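Local coordinates for protein aspartate aminotransferase (Rhodobacter sphaeroides, PDB 3NRA) that probably catalyses the pyridoxal-phosphate-dependent transfer of an amino group from L-aspartate to 2-oxoglutarate, yielding oxaloacetate and L-glutamate, at residues 73-77 with 78-82; 194-198 with 199-203. All blocks are in the same frame, centred on the assembly; numbering follows the deposited sequence. Where two conformers were deposited one is given.

In the fold
Two local contacts illustrate how a chain enters a helix through an N-cap, the first after a type I beta turn, the second as a capping box. From the N terminus, contact 1 (73-77 with 78-82) comes first: it closes the loop between helix 70-73 and helix 81-95 with a beta turn, at the surface and beside the second subunit. Contact 2 (194-198 with 199-203) follows much later, where the loop after strand 182-186 runs into helix 198-211. That helix leads on to strand 214-218, the parallel neighbour of 182-186 in the large mixed sheet, so it forms the connection of a beta-alpha-beta crossover. The contacts lie in series, neither nesting nor crossing; their centres are about 35 Å apart and they do not touch.

Contact 1: 73-77 with 78-82; sequences AYTEY and RGDLG
With chi1 at 74°, Thr75 tucks OG1 between its own backbone N and carbonyl carbon, from where the hydroxyl reaches the carbonyl O of Glu76, and the same torsion sets CG2 beside that N, against the CB of Asp80. The motif is a type I beta turn from Glu76 to Gly79, linking helix 70-73 to helix 81-95. Its closing bond runs from Gly79 N to Glu76 O (2.9 Å), bent at 143° at the hydrogen. Thr75 OG1 donates to the same Glu76 O at 2.7 Å. The two donors arrive from opposite faces of the carbonyl plane, and this double grip probably helps fix the orientation of the Glu76–Tyr77 peptide. Gly79 leaves the turn with a large positive phi and an extended psi, where a CB would run into Arg78 O; glycine suits the position for that reason.

Beside the turn, Glu76 and Arg78 run alongside one another in the same direction, yet no salt bridge joins them. Glu76 OE1 stands 4.5 Å from Arg78 NE, well out of the guanidinium plane, and the carboxylate is turned 89° against that plane. Attraction between the charges probably remains, but the partners lie elsewhere: Glu76 OE1 pairs with Arg84, whereas Arg78 forms a salt bridge with Glu276 and a hydrogen bond to Arg102 O. Asp80, the N-cap of helix 81-95, accepts from Ile83 N through OD1, and Gln291 binds both Asp80 N and Thr75 OG1. Across the turn, Thr75 CB lies 3.6 Å from Asp80 N. The two side chains meet at about a right angle, with Thr75 CG2 3.9 Å from Asp80 CB.

Contact 2: 194-198 with 199-203; sequences VVYSA and EEIGQ
Tyr196 and Glu200 meet at about a right angle, ring and carboxylate planes 42° apart, where a capping box starts helix 198-211. Ser197 is the N-cap. Its OG, placed by a chi1 of 71° between the backbone N and the carbonyl carbon, accepts from Glu200 N at 2.9 Å. Glu200 answers in the reverse direction: its chain extends beyond CG back over the serine, and OE1 accepts Ser197 N at 2.9 Å through its anti lone pair, nearly straight at 165°. The same carboxylate is also bound by the backbone N atoms of Ala165, Gly166 and Leu167, so the box fastens the helix start to a neighbouring loop as well. Were Glu200 an alanine, Ser197 N and the amides of the 165-167 loop would probably lose their shared carboxylate acceptor. Ile201 N donates to Ser197 O at 3.0 Å, opening the helical bonding; Gly202 N continues it to Ala198 O. The tyrosine ring itself meets Phe185 of strand 182-186 edge-to-face. On the side of the ring plane opposite Glu200 OE1, Ile201 CD1 lies against Tyr196 CB at 3.7 Å.

Contact 1: 73-77 with 78-82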
loop_
_atom_site.group_PDB
_atom_site.type_symbol
_atom_site.label_atom_id
_atom_site.label_comp_id
_atom_site.label_asym_id
_atom_site.label_seq_id
_atom_site.Cartn_x
_atom_site.Cartn_y
_atom_site.Cartn_z
ATOM N N ALA B 73 -1.099 -1.151 -16.851
ATOM C CA ALA B 73 -0.962 -2.099 -15.751
ATOM C C ALA B 73 0.352 -1.912 -15.034
ATOM O O ALA B 73 0.410 -2.089 -13.810
ATOM C CB ALA B 73 -1.061 -3.538 -16.272
ATOM N N TYR B 74 1.416 -1.586 -15.805
ATOM C CA TYR B 74 2.740 -1.313 -15.245
ATOM C C TYR B 74 3.146 0.168 -15.441
ATOM O O TYR B 74 2.980 0.741 -16.533
ATOM C CB TYR B 74 3.788 -2.250 -15.872
ATOM C CG TYR B 74 3.653 -3.691 -15.410
ATOM C CD1 TYR B 74 2.765 -4.569 -16.035
ATOM C CD2 TYR B 74 4.406 -4.169 -14.353
ATOM C CE1 TYR B 74 2.636 -5.906 -15.590
ATOM C CE2 TYR B 74 4.299 -5.460 -13.919
ATOM C CZ TYR B 74 3.425 -6.339 -14.547
ATOM O OH TYR B 74 3.336 -7.623 -14.077
ATOM N N THR B 75 3.612 0.788 -14.370
ATOM C CA THR B 75 4.040 2.206 -14.378
ATOM C C THR B 75 5.308 2.297 -13.578
ATOM O O THR B 75 5.653 1.346 -12.840
ATOM C CB THR B 75 3.014 3.142 -13.664
ATOM O OG1 THR B 75 3.107 2.963 -12.234
ATOM C CG2 THR B 75 1.566 2.884 -14.139
ATOM N N GLU B 76 5.985 3.445 -13.680
ATOM C CA GLU B 76 7.090 3.776 -12.801
ATOM C C GLU B 76 6.590 3.699 -11.381
ATOM O O GLU B 76 5.411 3.929 -11.143
ATOM C CB GLU B 76 7.609 5.195 -13.121
ATOM C CG GLU B 76 8.488 5.251 -14.396
ATOM C CD GLU B 76 8.948 6.661 -14.786
ATOM O OE1 GLU B 76 9.071 7.545 -13.893
ATOM O OE2 GLU B 76 9.243 6.871 -16.006
ATOM N N TYR B 77 7.462 3.373 -10.437
ATOM C CA TYR B 77 7.048 3.257 -9.009
ATOM C C TYR B 77 6.410 4.539 -8.478
ATOM O O TYR B 77 5.430 4.482 -7.754
ATOM C CB TYR B 77 8.227 2.867 -8.089
ATOM C CG TYR B 77 8.938 1.579 -8.442
ATOM C CD1 TYR B 77 8.240 0.403 -8.642
ATOM C CD2 TYR B 77 10.337 1.540 -8.551
ATOM C CE1 TYR B 77 8.895 -0.783 -8.955
ATOM C CE2 TYR B 77 11.003 0.358 -8.881
ATOM C CZ TYR B 77 10.280 -0.796 -9.070
ATOM O OH TYR B 77 10.932 -1.971 -9.406
ATOM N N ARG B 78 6.944 5.687 -8.873
ATOM C CA ARG B 78 6.353 7.004 -8.477
ATOM C C ARG B 78 5.030 7.383 -9.190
ATOM O O ARG B 78 4.401 8.378 -8.832
ATOM C CB ARG B 78 7.375 8.124 -8.655
ATOM C CG ARG B 78 7.711 8.477 -10.068
ATOM C CD ARG B 78 8.896 9.439 -10.133
ATOM N NE ARG B 78 10.156 8.813 -9.738
ATOM C CZ ARG B 78 11.369 9.349 -9.925
ATOM N NH1 ARG B 78 11.518 10.561 -10.499
ATOM N NH2 ARG B 78 12.453 8.665 -9.542
ATOM N N GLY B 79 4.657 6.620 -10.214
ATOM C CA GLY B 79 3.358 6.756 -10.865
ATOM C C GLY B 79 3.529 7.011 -12.339
ATOM O O GLY B 79 4.563 7.504 -12.766
ATOM N N ASP B 80 2.496 6.691 -13.104
ATOM C CA ASP B 80 2.463 6.922 -14.550
ATOM C C ASP B 80 2.925 8.364 -14.922
ATOM O O ASP B 80 2.419 9.352 -14.387
ATOM C CB ASP B 80 1.057 6.626 -15.100
ATOM C CG ASP B 80 0.951 6.865 -16.620
ATOM O OD1 ASP B 80 0.902 8.049 -17.058
ATOM O OD2 ASP B 80 0.930 5.886 -17.368
ATOM N N LEU B 81 3.917 8.450 -15.799
ATOM C CA LEU B 81 4.511 9.735 -16.187
ATOM C C LEU B 81 3.499 10.668 -16.861
ATOM O O LEU B 81 3.375 11.814 -16.491
ATOM C CB LEU B 81 5.691 9.503 -17.131
ATOM C CG LEU B 81 6.537 10.736 -17.530
ATOM C CD1 LEU B 81 7.184 11.402 -16.302
ATOM C CD2 LEU B 81 7.618 10.314 -18.572
ATOM N N GLY B 82 2.776 10.158 -17.845
ATOM C CA GLY B 82 1.739 10.953 -18.525
ATOM C C GLY B 82 0.707 11.559 -17.560
ATOM O O GLY B 82 0.309 12.709 -17.716
#

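Contact 2: 194-198 with 199-203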
loop_
_atom_site.group_PDB
_atom_site.type_symbol
_atom_site.label_atom_id
_atom_site.label_comp_id
_atom_site.label_asym_id
_atom_site.label_seq_id
_atom_site.Cartn_x
_atom_site.Cartn_y
_atom_site.Cartn_z
ATOM N N VAL B 194 -12.517 22.092 10.889
ATOM C CA VAL B 194 -12.071 23.477 10.894
ATOM C C VAL B 194 -10.866 23.666 9.946
ATOM O O VAL B 194 -10.047 22.769 9.761
ATOM C CB VAL B 194 -11.720 23.975 12.326
ATOM C CG1 VAL B 194 -12.936 23.897 13.229
ATOM C CG2 VAL B 194 -10.552 23.201 12.894
ATOM N N VAL B 195 -10.776 24.849 9.373
ATOM C CA VAL B 195 -9.751 25.181 8.372
ATOM C C VAL B 195 -8.850 26.212 9.004
ATOM O O VAL B 195 -9.330 27.102 9.687
ATOM C CB VAL B 195 -10.419 25.766 7.090
ATOM C CG1 VAL B 195 -9.402 26.478 6.216
ATOM C CG2 VAL B 195 -11.153 24.629 6.305
ATOM N N TYR B 196 -7.555 26.098 8.795
ATOM C CA TYR B 196 -6.607 27.031 9.437
ATOM C C TYR B 196 -6.695 28.385 8.733
ATOM O O TYR B 196 -6.830 28.442 7.540
ATOM C CB TYR B 196 -5.186 26.482 9.394
ATOM C CG TYR B 196 -4.948 25.319 10.358
ATOM C CD1 TYR B 196 -5.528 24.073 10.144
ATOM C CD2 TYR B 196 -4.174 25.478 11.480
ATOM C CE1 TYR B 196 -5.332 23.024 11.023
ATOM C CE2 TYR B 196 -3.976 24.424 12.375
ATOM C CZ TYR B 196 -4.555 23.209 12.135
ATOM O OH TYR B 196 -4.340 22.167 13.009
ATOM N N SER B 197 -6.694 29.466 9.502
ATOM C CA SER B 197 -6.751 30.831 8.935
ATOM C C SER B 197 -5.469 31.169 8.171
ATOM O O SER B 197 -4.442 30.508 8.349
ATOM C CB SER B 197 -6.931 31.861 10.057
ATOM O OG SER B 197 -5.728 31.973 10.814
ATOM N N ALA B 198 -5.548 32.204 7.335
ATOM C CA ALA B 198 -4.376 32.789 6.657
ATOM C C ALA B 198 -3.234 33.101 7.632
ATOM O O ALA B 198 -2.098 32.798 7.362
ATOM C CB ALA B 198 -4.791 34.090 5.893
ATOM N N GLU B 199 -3.581 33.632 8.792
ATOM C CA GLU B 199 -2.610 34.007 9.803
ATOM C C GLU B 199 -1.984 32.760 10.455
ATOM O O GLU B 199 -0.775 32.696 10.617
ATOM C CB GLU B 199 -3.290 34.913 10.873
ATOM C CG GLU B 199 -2.420 36.020 11.434
ATOM C CD GLU B 199 -1.380 35.545 12.476
ATOM O OE1 GLU B 199 -1.632 34.532 13.174
ATOM O OE2 GLU B 199 -0.315 36.218 12.609
ATOM N N GLU B 200 -2.802 31.754 10.782
ATOM C CA GLU B 200 -2.271 30.485 11.316
ATOM C C GLU B 200 -1.288 29.823 10.363
ATOM O O GLU B 200 -0.242 29.354 10.782
ATOM C CB GLU B 200 -3.390 29.510 11.684
ATOM C CG GLU B 200 -4.133 29.904 13.014
ATOM C CD GLU B 200 -5.377 29.106 13.257
ATOM O OE1 GLU B 200 -6.170 28.881 12.290
ATOM O OE2 GLU B 200 -5.602 28.737 14.427
ATOM N N ILE B 201 -1.622 29.806 9.082
ATOM C CA ILE B 201 -0.782 29.155 8.089
ATOM C C ILE B 201 0.504 29.963 7.872
ATOM O O ILE B 201 1.577 29.385 7.666
ATOM C CB ILE B 201 -1.566 28.965 6.765
ATOM C CG1 ILE B 201 -2.688 27.913 6.975
ATOM C CG2 ILE B 201 -0.635 28.606 5.588
ATOM C CD1 ILE B 201 -2.209 26.462 7.204
ATOM N N GLY B 202 0.398 31.283 7.964
ATOM C CA GLY B 202 1.557 32.165 7.861
ATOM C C GLY B 202 2.546 31.947 8.992
ATOM O O GLY B 202 3.752 31.858 8.766
ATOM N N GLN B 203 2.016 31.790 10.194
ATOM C CA GLN B 203 2.854 31.569 11.364
ATOM C C GLN B 203 3.433 30.167 11.371
ATOM O O GLN B 203 4.565 29.986 11.780
ATOM C CB GLN B 203 2.090 31.859 12.677
ATOM C CG GLN B 203 2.985 31.814 13.997
ATOM C CD GLN B 203 4.037 32.935 14.074
ATOM O OE1 GLN B 203 4.231 33.698 13.124
ATOM N NE2 GLN B 203 4.706 33.035 15.221
#